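Local atomic coordinates of Fdc1 (PDB entry 4ZAD), a protein that catalyses the reversible decarboxylation of aromatic acrylic acids such as cinnamic, p-coumaric and ferulic acid to their vinyl derivatives, using a prenylated flavin cofactor. Residues I103-N111 with G336-Y344. Sequence-based numbering, arbitrary orientation.
Sequences IDFLVANRN and GLVSAETKY
Bends at chi2 and chi3 (-75° and -80°) fold the R110 side chain across the ring of Y344, while E341, its CG anti to the backbone N and its chain bent at chi2, brings its carboxylate to meet the guanidinium side-on. The two planes are nearly coplanar. R110 NE donates an almost straight bond of 2.7 Å to the syn lone pair of E341 OE1, and R110 NH2 reaches E341 OE2 at 3.0 Å on a more bent path, so two bonds fix the rotation of the buried guanidinium. R110 CB sits over one face of the Y344 ring, 3.5 Å from its centroid, a CH-pi contact; Y344 CD2 lies over the rim of one guanidinium face, the planes too tilted to stack flat.

Between the helices, I103 CG2 and L106 CD1 both pack on A340 CB, L106 CD1 also touches L337 CD2 at 3.7 Å, and V107 CG2 nestles against K343 CB. At the other margin D104 OD1 and K343 NZ form a salt bridge of 2.9 Å; K343 also pairs with D358.

The axes of 103-108 and 336-344 cross at -48°, joining helix 99-108 to helix 334-347 of the C-terminal UbiD region. The L337 side chain lies about 6 Å from the bound prenylated flavin. L228 of helix 224-230 touches L106 and L337, helix 240-247 lines the R110 side through Y243, and strand 369-374 backs S339 and T342.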
ATOM      1  N   ILE A 103       3.027   5.884  21.320  1.00 24.16           N
ATOM      2  CA  ILE A 103       1.735   6.588  21.349  1.00 23.73           C
ATOM      3  C   ILE A 103       1.015   6.390  22.681  1.00 24.78           C
ATOM      4  O   ILE A 103       0.456   7.347  23.217  1.00 25.41           O
ATOM      5  CB  ILE A 103       0.810   6.176  20.172  1.00 23.34           C
ATOM      6  CG1 ILE A 103       1.426   6.576  18.826  1.00 22.00           C
ATOM      7  CG2 ILE A 103      -0.572   6.793  20.321  1.00 20.18           C
ATOM      8  CD1 ILE A 103       0.683   6.078  17.657  1.00 19.87           C
ATOM      9  N   ASP A 104       1.030   5.182  23.254  1.00 25.89           N
ATOM     10  CA  ASP A 104       0.311   5.010  24.552  1.00 27.34           C
ATOM     11  C   ASP A 104       0.970   5.810  25.657  1.00 26.87           C
ATOM     12  O   ASP A 104       0.297   6.325  26.552  1.00 27.35           O
ATOM     13  CB  ASP A 104       0.117   3.530  24.981  1.00 27.75           C
ATOM     14  CG  ASP A 104      -0.675   2.705  23.945  1.00 29.17           C
ATOM     15  OD1 ASP A 104      -1.515   3.304  23.221  1.00 29.07           O
ATOM     16  OD2 ASP A 104      -0.413   1.467  23.848  1.00 31.61           O
ATOM     17  N   PHE A 105       2.289   5.927  25.580  1.00 26.77           N
ATOM     18  CA  PHE A 105       3.029   6.701  26.558  1.00 26.30           C
ATOM     19  C   PHE A 105       2.650   8.200  26.528  1.00 26.05           C
ATOM     20  O   PHE A 105       2.447   8.811  27.588  1.00 26.17           O
ATOM     21  CB  PHE A 105       4.514   6.482  26.366  1.00 25.89           C
ATOM     22  CG  PHE A 105       5.363   7.216  27.361  1.00 28.36           C
ATOM     23  CD1 PHE A 105       5.440   6.791  28.682  1.00 29.44           C
ATOM     24  CD2 PHE A 105       6.087   8.346  26.977  1.00 30.23           C
ATOM     25  CE1 PHE A 105       6.241   7.478  29.610  1.00 30.49           C
ATOM     26  CE2 PHE A 105       6.874   9.051  27.898  1.00 32.36           C
ATOM     27  CZ  PHE A 105       6.959   8.614  29.220  1.00 31.06           C
ATOM     28  N   LEU A 106       2.537   8.774  25.324  1.00 25.59           N
ATOM     29  CA  LEU A 106       2.118  10.161  25.150  1.00 24.88           C
ATOM     30  C   LEU A 106       0.667  10.324  25.622  1.00 24.73           C
ATOM     31  O   LEU A 106       0.368  11.173  26.430  1.00 25.04           O
ATOM     32  CB  LEU A 106       2.266  10.610  23.703  1.00 24.04           C
ATOM     33  CG  LEU A 106       3.660  10.647  23.062  1.00 24.98           C
ATOM     34  CD1 LEU A 106       3.572  10.501  21.522  1.00 22.57           C
ATOM     35  CD2 LEU A 106       4.527  11.897  23.459  1.00 23.51           C
ATOM     36  N   VAL A 107      -0.238   9.512  25.121  1.00 25.04           N
ATOM     37  CA  VAL A 107      -1.610   9.524  25.620  1.00 25.54           C
ATOM     38  C   VAL A 107      -1.657   9.425  27.152  1.00 26.34           C
ATOM     39  O   VAL A 107      -2.345  10.211  27.809  1.00 26.08           O
ATOM     40  CB  VAL A 107      -2.445   8.380  24.955  1.00 25.95           C
ATOM     41  CG1 VAL A 107      -3.763   8.135  25.689  1.00 22.60           C
ATOM     42  CG2 VAL A 107      -2.662   8.713  23.464  1.00 25.02           C
ATOM     43  N   ALA A 108      -0.898   8.488  27.711  1.00 27.26           N
ATOM     44  CA  ALA A 108      -0.904   8.239  29.153  1.00 28.49           C
ATOM     45  C   ALA A 108      -0.548   9.497  29.925  1.00 29.55           C
ATOM     46  O   ALA A 108      -1.106   9.751  30.997  1.00 30.06           O
ATOM     47  CB  ALA A 108       0.046   7.145  29.496  1.00 28.05           C
ATOM     48  N   ASN A 109       0.363  10.293  29.361  1.00 30.56           N
ATOM     49  CA  ASN A 109       0.876  11.489  30.039  1.00 31.03           C
ATOM     50  C   ASN A 109       0.163  12.818  29.666  1.00 31.04           C
ATOM     51  O   ASN A 109       0.610  13.906  30.060  1.00 30.93           O
ATOM     52  CB  ASN A 109       2.396  11.569  29.845  1.00 31.31           C
ATOM     53  CG  ASN A 109       3.172  10.593  30.769  1.00 33.32           C
ATOM     54  OD1 ASN A 109       3.572  10.960  31.880  1.00 36.41           O
ATOM     55  ND2 ASN A 109       3.411   9.367  30.291  1.00 34.96           N
ATOM     56  N   ARG A 110      -0.973  12.713  28.979  1.00 31.63           N
ATOM     57  CA  ARG A 110      -1.782  13.883  28.591  1.00 32.65           C
ATOM     58  C   ARG A 110      -2.722  14.469  29.668  1.00 33.62           C
ATOM     59  O   ARG A 110      -3.197  15.567  29.534  1.00 33.37           O
ATOM     60  CB  ARG A 110      -2.569  13.608  27.283  1.00 32.43           C
ATOM     61  CG  ARG A 110      -1.772  13.954  26.011  1.00 31.22           C
ATOM     62  CD  ARG A 110      -1.680  15.450  25.766  1.00 29.84           C
ATOM     63  NE  ARG A 110      -2.912  15.932  25.170  1.00 31.24           N
ATOM     64  CZ  ARG A 110      -3.882  16.604  25.803  1.00 31.87           C
ATOM     65  NH1 ARG A 110      -3.780  16.948  27.075  1.00 30.95           N
ATOM     66  NH2 ARG A 110      -4.969  16.968  25.138  1.00 32.83           N
ATOM     67  N   ASN A 111      -3.000  13.738  30.719  1.00 35.61           N
ATOM     68  CA  ASN A 111      -3.732  14.272  31.865  1.00 37.17           C
ATOM     69  C   ASN A 111      -2.914  15.399  32.516  1.00 37.52           C
ATOM     70  O   ASN A 111      -1.847  15.145  33.010  1.00 37.95           O
ATOM     71  CB  ASN A 111      -3.881  13.088  32.816  1.00 38.19           C
ATOM     72  CG  ASN A 111      -4.793  13.342  33.982  1.00 40.25           C
ATOM     73  OD1 ASN A 111      -5.144  14.481  34.322  1.00 41.88           O
ATOM     74  ND2 ASN A 111      -5.170  12.237  34.638  1.00 43.36           N
ATOM     75  N   GLY A 336       2.487  10.662  13.425  1.00 22.08           N
ATOM     76  CA  GLY A 336       2.484   9.899  14.658  1.00 22.38           C
ATOM     77  C   GLY A 336       1.865  10.711  15.755  1.00 22.72           C
ATOM     78  O   GLY A 336       1.091  10.211  16.566  1.00 22.64           O
ATOM     79  N   LEU A 337       2.188  12.000  15.761  1.00 23.24           N
ATOM     80  CA  LEU A 337       1.794  12.839  16.869  1.00 23.02           C
ATOM     81  C   LEU A 337       0.392  13.356  16.661  1.00 23.26           C
ATOM     82  O   LEU A 337      -0.308  13.562  17.621  1.00 23.09           O
ATOM     83  CB  LEU A 337       2.792  13.973  17.048  1.00 23.30           C
ATOM     84  CG  LEU A 337       4.233  13.493  17.293  1.00 22.29           C
ATOM     85  CD1 LEU A 337       5.118  14.713  17.365  1.00 20.87           C
ATOM     86  CD2 LEU A 337       4.356  12.604  18.549  1.00 20.88           C
ATOM     87  N   VAL A 338      -0.037  13.545  15.414  1.00 23.58           N
ATOM     88  CA  VAL A 338      -1.467  13.697  15.166  1.00 23.94           C
ATOM     89  C   VAL A 338      -2.208  12.476  15.673  1.00 24.43           C
ATOM     90  O   VAL A 338      -3.244  12.610  16.297  1.00 25.07           O
ATOM     91  CB  VAL A 338      -1.832  13.931  13.690  1.00 23.99           C
ATOM     92  CG1 VAL A 338      -3.267  13.562  13.457  1.00 22.18           C
ATOM     93  CG2 VAL A 338      -1.608  15.389  13.336  1.00 22.79           C
ATOM     94  N   SER A 339      -1.656  11.293  15.415  1.00 25.20           N
ATOM     95  CA  SER A 339      -2.282  10.033  15.846  1.00 25.44           C
ATOM     96  C   SER A 339      -2.425   9.967  17.357  1.00 25.00           C
ATOM     97  O   SER A 339      -3.475   9.589  17.855  1.00 25.13           O
ATOM     98  CB  SER A 339      -1.470   8.814  15.388  1.00 24.94           C
ATOM     99  OG  SER A 339      -1.420   8.774  14.001  1.00 25.18           O
ATOM    100  N   ALA A 340      -1.342  10.316  18.053  1.00 24.57           N
ATOM    101  CA  ALA A 340      -1.323  10.328  19.493  1.00 23.79           C
ATOM    102  C   ALA A 340      -2.314  11.341  20.046  1.00 23.29           C
ATOM    103  O   ALA A 340      -3.132  10.992  20.884  1.00 22.43           O
ATOM    104  CB  ALA A 340       0.054  10.607  20.000  1.00 23.72           C
ATOM    105  N   GLU A 341      -2.290  12.580  19.587  1.00 23.09           N
ATOM    106  CA  GLU A 341      -3.285  13.490  20.121  1.00 23.84           C
ATOM    107  C   GLU A 341      -4.727  13.032  19.792  1.00 24.19           C
ATOM    108  O   GLU A 341      -5.609  13.163  20.623  1.00 25.15           O
ATOM    109  CB  GLU A 341      -3.048  14.921  19.695  1.00 23.98           C
ATOM    110  CG  GLU A 341      -4.021  15.955  20.313  1.00 24.27           C
ATOM    111  CD  GLU A 341      -3.754  16.309  21.778  1.00 25.23           C
ATOM    112  OE1 GLU A 341      -2.991  15.603  22.465  1.00 26.10           O
ATOM    113  OE2 GLU A 341      -4.340  17.306  22.260  1.00 25.95           O
ATOM    114  N   THR A 342      -4.978  12.469  18.616  1.00 24.10           N
ATOM    115  CA  THR A 342      -6.331  12.078  18.288  1.00 23.65           C
ATOM    116  C   THR A 342      -6.786  10.895  19.168  1.00 25.30           C
ATOM    117  O   THR A 342      -7.978  10.766  19.522  1.00 24.09           O
ATOM    118  CB  THR A 342      -6.479  11.760  16.816  1.00 23.65           C
ATOM    119  OG1 THR A 342      -5.948  12.845  16.036  1.00 19.79           O
ATOM    120  CG2 THR A 342      -7.954  11.539  16.468  1.00 20.58           C
ATOM    121  N   LYS A 343      -5.828  10.049  19.552  1.00 26.08           N
ATOM    122  CA  LYS A 343      -6.137   8.941  20.459  1.00 26.78           C
ATOM    123  C   LYS A 343      -6.543   9.563  21.787  1.00 25.97           C
ATOM    124  O   LYS A 343      -7.561   9.225  22.319  1.00 25.05           O
ATOM    125  CB  LYS A 343      -4.933   8.023  20.674  1.00 27.22           C
ATOM    126  CG  LYS A 343      -5.245   6.567  20.724  1.00 30.48           C
ATOM    127  CD  LYS A 343      -6.046   6.099  21.942  1.00 34.59           C
ATOM    128  CE  LYS A 343      -5.691   4.573  22.294  1.00 38.01           C
ATOM    129  NZ  LYS A 343      -4.160   4.266  22.372  1.00 38.41           N
ATOM    130  N   TYR A 344      -5.750  10.504  22.292  1.00 25.97           N
ATOM    131  CA  TYR A 344      -6.083  11.106  23.550  1.00 26.29           C
ATOM    132  C   TYR A 344      -7.484  11.691  23.491  1.00 26.23           C
ATOM    133  O   TYR A 344      -8.348  11.301  24.254  1.00 25.91           O
ATOM    134  CB  TYR A 344      -5.065  12.140  24.040  1.00 26.39           C
ATOM    135  CG  TYR A 344      -5.518  12.712  25.368  1.00 28.34           C
ATOM    136  CD1 TYR A 344      -5.464  11.944  26.547  1.00 30.50           C
ATOM    137  CD2 TYR A 344      -6.102  13.966  25.439  1.00 28.98           C
ATOM    138  CE1 TYR A 344      -5.954  12.447  27.757  1.00 29.27           C
ATOM    139  CE2 TYR A 344      -6.585  14.465  26.632  1.00 29.59           C
ATOM    140  CZ  TYR A 344      -6.511  13.712  27.777  1.00 31.00           C
ATOM    141  OH  TYR A 344      -6.990  14.254  28.957  1.00 36.49           O
TER